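Local structure of binding domain (Hc) of Paraclostridial Mosquitocidal Protein 1 (Paraclostridium bifermentans, 6HOX) at residues Glu285-Ile290 with Tyr359-Glu364; Leu347-Tyr352 with Met390-Leu395. The protein forms the receptor-binding part of a clostridial-type neurotoxin active against Anopheles mosquitoes, which targets host nerve cells so that the toxin's light chain can reach their cytosol. One frame throughout, in Å; residues are numbered along the deposited sequence.

Contact 1 (Glu285-Ile290 with Tyr359-Glu364)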
loop_
_atom_site.group_PDB
_atom_site.type_symbol
_atom_site.label_atom_id
_atom_site.label_comp_id
_atom_site.label_asym_id
_atom_site.label_seq_id
_atom_site.Cartn_x
_atom_site.Cartn_y
_atom_site.Cartn_z
ATOM N N GLU A 285 34.297 -8.158 13.007
ATOM C CA GLU A 285 32.910 -8.186 12.514
ATOM C C GLU A 285 32.434 -6.834 11.958
ATOM O O GLU A 285 32.738 -5.769 12.485
ATOM C CB GLU A 285 31.962 -8.614 13.635
ATOM C CG GLU A 285 32.262 -9.992 14.203
ATOM C CD GLU A 285 32.026 -11.173 13.273
ATOM O OE1 GLU A 285 31.430 -10.990 12.182
ATOM O OE2 GLU A 285 32.439 -12.285 13.648
ATOM N N TYR A 286 31.628 -6.929 10.894
ATOM C CA TYR A 286 30.736 -5.870 10.439
ATOM C C TYR A 286 29.368 -6.013 11.125
ATOM O O TYR A 286 28.769 -7.093 11.120
ATOM C CB TYR A 286 30.548 -5.934 8.924
ATOM C CG TYR A 286 31.820 -5.910 8.118
ATOM C CD1 TYR A 286 32.487 -7.082 7.814
ATOM C CD2 TYR A 286 32.328 -4.722 7.621
ATOM C CE1 TYR A 286 33.649 -7.075 7.066
ATOM C CE2 TYR A 286 33.482 -4.699 6.855
ATOM C CZ TYR A 286 34.148 -5.880 6.580
ATOM O OH TYR A 286 35.291 -5.882 5.827
ATOM N N TYR A 287 28.885 -4.909 11.698
ATOM C CA TYR A 287 27.605 -4.835 12.382
ATOM C C TYR A 287 26.646 -3.970 11.563
ATOM O O TYR A 287 26.951 -2.819 11.262
ATOM C CB TYR A 287 27.759 -4.249 13.790
ATOM C CG TYR A 287 28.373 -5.179 14.807
ATOM C CD1 TYR A 287 29.736 -5.430 14.835
ATOM C CD2 TYR A 287 27.582 -5.836 15.732
ATOM C CE1 TYR A 287 30.298 -6.290 15.771
ATOM C CE2 TYR A 287 28.127 -6.701 16.672
ATOM C CZ TYR A 287 29.493 -6.932 16.696
ATOM O OH TYR A 287 30.008 -7.801 17.625
ATOM N N PRO A 288 25.442 -4.470 11.194
ATOM C CA PRO A 288 24.420 -3.595 10.617
ATOM C C PRO A 288 23.752 -2.815 11.757
ATOM O O PRO A 288 23.624 -3.325 12.864
ATOM C CB PRO A 288 23.489 -4.589 9.912
ATOM C CG PRO A 288 23.560 -5.821 10.797
ATOM C CD PRO A 288 24.996 -5.867 11.294
ATOM N N TYR A 289 23.310 -1.589 11.469
ATOM C CA TYR A 289 22.557 -0.796 12.438
ATOM C C TYR A 289 21.582 0.127 11.688
ATOM O O TYR A 289 21.766 0.405 10.504
ATOM C CB TYR A 289 23.523 -0.031 13.354
ATOM C CG TYR A 289 24.309 1.067 12.679
ATOM C CD1 TYR A 289 25.449 0.782 11.947
ATOM C CD2 TYR A 289 23.904 2.389 12.756
ATOM C CE1 TYR A 289 26.169 1.778 11.308
ATOM C CE2 TYR A 289 24.615 3.400 12.125
ATOM C CZ TYR A 289 25.750 3.092 11.398
ATOM O OH TYR A 289 26.453 4.090 10.775
ATOM N N ILE A 290 20.520 0.569 12.376
ATOM C CA ILE A 290 19.645 1.611 11.838
ATOM C C ILE A 290 20.177 2.956 12.340
ATOM O O ILE A 290 20.344 3.163 13.535
ATOM C CB ILE A 290 18.164 1.403 12.218
ATOM C CG1 ILE A 290 17.654 0.014 11.835
ATOM C CG2 ILE A 290 17.291 2.475 11.577
ATOM C CD1 ILE A 290 17.442 -0.155 10.348
ATOM N N TYR A 359 23.534 -9.593 19.269
ATOM C CA TYR A 359 23.696 -8.625 18.185
ATOM C C TYR A 359 23.996 -9.351 16.877
ATOM O O TYR A 359 24.801 -10.302 16.827
ATOM C CB TYR A 359 24.801 -7.607 18.493
ATOM C CG TYR A 359 24.504 -6.769 19.702
ATOM C CD1 TYR A 359 23.488 -5.826 19.690
ATOM C CD2 TYR A 359 25.197 -6.954 20.885
ATOM C CE1 TYR A 359 23.175 -5.087 20.818
ATOM C CE2 TYR A 359 24.905 -6.211 22.020
ATOM C CZ TYR A 359 23.894 -5.273 21.986
ATOM O OH TYR A 359 23.607 -4.543 23.104
ATOM N N MET A 360 23.359 -8.874 15.802
ATOM C CA MET A 360 23.552 -9.453 14.492
ATOM C C MET A 360 24.801 -8.834 13.873
ATOM O O MET A 360 25.105 -7.687 14.156
ATOM C CB MET A 360 22.353 -9.199 13.571
ATOM C CG MET A 360 21.018 -9.620 14.163
ATOM S SD MET A 360 20.870 -11.393 14.524
ATOM C CE MET A 360 20.792 -12.089 12.879
ATOM N N VAL A 361 25.463 -9.608 13.006
ATOM C CA VAL A 361 26.603 -9.206 12.245
ATOM C C VAL A 361 26.331 -9.558 10.780
ATOM O O VAL A 361 25.322 -10.199 10.479
ATOM C CB VAL A 361 27.888 -9.896 12.768
ATOM C CG1 VAL A 361 28.185 -9.501 14.207
ATOM C CG2 VAL A 361 27.806 -11.412 12.639
ATOM N N LEU A 362 27.220 -9.102 9.888
ATOM C CA LEU A 362 27.242 -9.491 8.496
ATOM C C LEU A 362 28.424 -10.438 8.290
ATOM O O LEU A 362 29.552 -10.069 8.550
ATOM C CB LEU A 362 27.385 -8.255 7.600
ATOM C CG LEU A 362 26.394 -7.132 7.870
ATOM C CD1 LEU A 362 26.647 -5.968 6.932
ATOM C CD2 LEU A 362 24.952 -7.623 7.744
ATOM N N ASN A 363 28.137 -11.652 7.817
ATOM C CA ASN A 363 29.117 -12.706 7.772
ATOM C C ASN A 363 28.856 -13.550 6.532
ATOM O O ASN A 363 27.714 -13.699 6.136
ATOM C CB ASN A 363 29.055 -13.568 9.033
ATOM C CG ASN A 363 30.379 -14.200 9.407
ATOM O OD1 ASN A 363 31.281 -13.519 9.867
ATOM N ND2 ASN A 363 30.483 -15.508 9.265
ATOM N N GLU A 364 29.930 -14.083 5.941
ATOM C CA GLU A 364 29.851 -15.042 4.860
ATOM C C GLU A 364 29.307 -16.366 5.407
ATOM O O GLU A 364 28.584 -17.070 4.727
ATOM C CB GLU A 364 31.229 -15.247 4.232
ATOM C CG GLU A 364 31.194 -16.178 3.039
ATOM C CD GLU A 364 32.285 -15.955 2.007
ATOM O OE1 GLU A 364 33.477 -16.012 2.386
ATOM O OE2 GLU A 364 31.939 -15.721 0.827
HETATM O O HOH W 1 23.920 -5.337 14.788
#
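Val361 is the bump of this contact, and Tyr287 and Glu285 form the hollow around it. Its CG1 lies over one face of the Tyr287 ring, 3.8 Å from the ring centroid and 16° off the ring normal, a CH-pi contact. OE1 of Glu285 lies beside the other methyl of Val361, CG2, 3.7 Å away; a bend at chi2 carries the glutamate chain obliquely across the flank of the valine. The Tyr287 ring is bounded by Val361 over one face and by CB of Tyr359 at its edge. A second interlock involves Pro288: its CG meets CD2 of Leu362 at 3.8 Å as the two side chains pass in opposite directions, while its CD rests 3.4 Å from Met360 O. One direct backbone bond joins the segments, Leu362 N to Tyr286 O (2.8 Å, 163° at the hydrogen), and a water lies within hydrogen-bonding distance of both Pro288 O and Met360 O. The short strand axes run at 130° to each other, closer to antiparallel than to parallel. Strand 285-291 pairs with strand 275-280 and, at Ile290, with strand 409-415, whereas strand 361-363 pairs with strand 345-348, whose Leu347 also packs on Pro288.

Contact 2 (Leu347-Tyr352 with Met390-Leu395)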
loop_
_atom_site.group_PDB
_atom_site.type_symbol
_atom_site.label_atom_id
_atom_site.label_comp_id
_atom_site.label_asym_id
_atom_site.label_seq_id
_atom_site.Cartn_x
_atom_site.Cartn_y
_atom_site.Cartn_z
ATOM N N LEU A 347 22.997 -11.514 6.819
ATOM C CA LEU A 347 22.629 -11.158 8.168
ATOM C C LEU A 347 22.614 -12.436 8.990
ATOM O O LEU A 347 21.889 -13.353 8.664
ATOM C CB LEU A 347 21.244 -10.503 8.153
ATOM C CG LEU A 347 20.714 -9.985 9.487
ATOM C CD1 LEU A 347 21.539 -8.804 9.959
ATOM C CD2 LEU A 347 19.245 -9.591 9.350
ATOM N N THR A 348 23.446 -12.497 10.029
ATOM C CA THR A 348 23.505 -13.697 10.864
ATOM C C THR A 348 24.013 -13.317 12.258
ATOM O O THR A 348 24.261 -12.152 12.544
ATOM C CB THR A 348 24.336 -14.781 10.158
ATOM O OG1 THR A 348 24.121 -16.023 10.833
ATOM C CG2 THR A 348 25.813 -14.447 10.100
ATOM N N LEU A 349 24.103 -14.312 13.137
ATOM C CA LEU A 349 24.722 -14.129 14.429
ATOM C C LEU A 349 26.174 -14.557 14.315
ATOM O O LEU A 349 26.526 -15.407 13.492
ATOM C CB LEU A 349 23.991 -14.942 15.505
ATOM C CG LEU A 349 22.652 -14.367 15.967
ATOM C CD1 LEU A 349 21.783 -15.434 16.606
ATOM C CD2 LEU A 349 22.856 -13.214 16.918
ATOM N N PRO A 350 27.055 -13.997 15.166
ATOM C CA PRO A 350 28.432 -14.471 15.240
ATOM C C PRO A 350 28.477 -15.786 16.033
ATOM O O PRO A 350 27.548 -16.109 16.809
ATOM C CB PRO A 350 29.133 -13.324 15.969
ATOM C CG PRO A 350 28.070 -12.806 16.920
ATOM C CD PRO A 350 26.758 -12.963 16.171
ATOM N N MET A 351 29.566 -16.527 15.827
ATOM C CA MET A 351 29.864 -17.749 16.526
ATOM C C MET A 351 29.812 -17.506 18.032
ATOM O O MET A 351 30.500 -16.624 18.532
ATOM C CB MET A 351 31.266 -18.211 16.132
ATOM C CG MET A 351 31.750 -19.422 16.874
ATOM S SD MET A 351 33.388 -19.880 16.271
ATOM C CE MET A 351 32.915 -20.785 14.794
ATOM N N TYR A 352 29.016 -18.322 18.732
ATOM C CA TYR A 352 28.677 -18.123 20.145
ATOM C C TYR A 352 29.921 -18.080 21.053
ATOM O O TYR A 352 29.950 -17.350 22.063
ATOM C CB TYR A 352 27.754 -19.241 20.637
ATOM C CG TYR A 352 27.277 -19.031 22.049
ATOM C CD1 TYR A 352 26.275 -18.117 22.332
ATOM C CD2 TYR A 352 27.853 -19.712 23.109
ATOM C CE1 TYR A 352 25.835 -17.903 23.625
ATOM C CE2 TYR A 352 27.423 -19.509 24.410
ATOM C CZ TYR A 352 26.413 -18.601 24.670
ATOM O OH TYR A 352 25.991 -18.397 25.950
ATOM N N MET A 390 21.116 -21.927 18.070
ATOM C CA MET A 390 21.231 -22.830 19.202
ATOM C C MET A 390 20.943 -22.095 20.517
ATOM O O MET A 390 20.137 -22.552 21.306
ATOM C CB MET A 390 22.620 -23.469 19.258
ATOM C CG MET A 390 22.584 -24.850 19.865
ATOM S SD MET A 390 23.962 -25.846 19.298
ATOM C CE MET A 390 23.546 -27.416 20.059
ATOM N N TYR A 391 21.569 -20.935 20.731
ATOM C CA TYR A 391 21.485 -20.262 22.021
ATOM C C TYR A 391 20.688 -18.958 21.966
ATOM O O TYR A 391 20.410 -18.427 23.007
ATOM C CB TYR A 391 22.884 -19.948 22.551
ATOM C CG TYR A 391 23.777 -21.159 22.595
ATOM C CD1 TYR A 391 23.545 -22.187 23.498
ATOM C CD2 TYR A 391 24.823 -21.296 21.698
ATOM C CE1 TYR A 391 24.352 -23.316 23.522
ATOM C CE2 TYR A 391 25.639 -22.413 21.714
ATOM C CZ TYR A 391 25.399 -23.428 22.623
ATOM O OH TYR A 391 26.207 -24.524 22.611
ATOM N N ARG A 392 20.360 -18.441 20.776
ATOM C CA ARG A 392 19.869 -17.062 20.664
ATOM C C ARG A 392 18.656 -16.979 19.725
ATOM O O ARG A 392 18.541 -16.069 18.908
ATOM C CB ARG A 392 21.012 -16.149 20.218
ATOM C CG ARG A 392 22.121 -15.994 21.255
ATOM C CD ARG A 392 23.413 -15.463 20.656
ATOM N NE ARG A 392 24.052 -16.419 19.760
ATOM C CZ ARG A 392 25.249 -16.237 19.203
ATOM N NH1 ARG A 392 25.919 -15.120 19.438
ATOM N NH2 ARG A 392 25.773 -17.162 18.423
ATOM N N ASN A 393 17.710 -17.902 19.900
ATOM C CA ASN A 393 16.415 -17.817 19.219
ATOM C C ASN A 393 15.770 -16.486 19.581
ATOM O O ASN A 393 15.857 -16.072 20.722
ATOM C CB ASN A 393 15.465 -18.931 19.639
ATOM C CG ASN A 393 15.928 -20.289 19.174
ATOM O OD1 ASN A 393 16.455 -20.431 18.078
ATOM N ND2 ASN A 393 15.735 -21.287 20.015
ATOM N N GLY A 394 15.141 -15.832 18.603
ATOM C CA GLY A 394 14.424 -14.576 18.870
ATOM C C GLY A 394 13.767 -13.997 17.627
ATOM O O GLY A 394 13.793 -14.588 16.564
ATOM N N LEU A 395 13.146 -12.828 17.801
ATOM C CA LEU A 395 12.663 -12.020 16.695
ATOM C C LEU A 395 13.682 -10.912 16.466
ATOM O O LEU A 395 14.225 -10.333 17.423
ATOM C CB LEU A 395 11.288 -11.419 17.010
ATOM C CG LEU A 395 10.146 -12.416 17.171
ATOM C CD1 LEU A 395 8.842 -11.715 17.555
ATOM C CD2 LEU A 395 9.945 -13.223 15.905
#
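Arg392 reaches from its turn into the bend at Leu349-Tyr352, and each part of its side chain meets something different. CB starts against Leu349 CD1, 3.8 Å away, the two side chains sliding past each other in opposite directions. The chain then runs extended through chi2 and bends at chi3 (-68°), which brings NE to 3.8 Å from Tyr352 CD1, at the edge of that ring. At the tip the guanidinium is sandwiched: Tyr352 CD1 lies over the centre of one face and Leu349 CB over the centre of the other, while the tyrosine ring stands almost upright on it, planes 86° apart. The guanidinium edge is turned to the carbonyl of Pro350. Arg392 NH2 donates to Pro350 O at 2.6 Å, nearly in line with the C=O bond but tilted out of the guanidinium plane, and NH1 adds a weak bond to the same oxygen. A salt bridge from NH2 to Glu389 and a bond from NH1 to Glu357 O complete a grip that should restrict rotation of the group.

Farther out, Tyr391 CD2 sits 3.4 Å from Tyr352 CG, over the ring face. The centroids are 4.2 Å apart and the planes 36° apart, an oblique aromatic pair on the exposed side. The arrangement is that of an arginine tying two loops together through a backbone carbonyl, here at the ends of strands 345-348 and 394-398 in the C-terminal receptor-binding subdomain, whose family belongs to the beta-trefoil clan.

Both contacts lie in the C-terminal receptor-binding region, their centres about 11 Å apart, and they meet through neighbouring strands: Val361 N of contact 1 probably donates a hydrogen bond to Thr348 O of contact 2 at 2.9 Å. Contact 1 is the interior one, with six of its nine touching residues buried and none exposed; contact 2 has three of six exposed. Their chemistry follows this difference. Contact 1 relies on aliphatic and aromatic fit with one direct backbone bond, whereas contact 2 centres on a buried charged group holding a carbonyl, covered on one face by Tyr352, which in turn meets Tyr391 at the surface. Leu349, which flanks that charge, also packs on Met360 of contact 1.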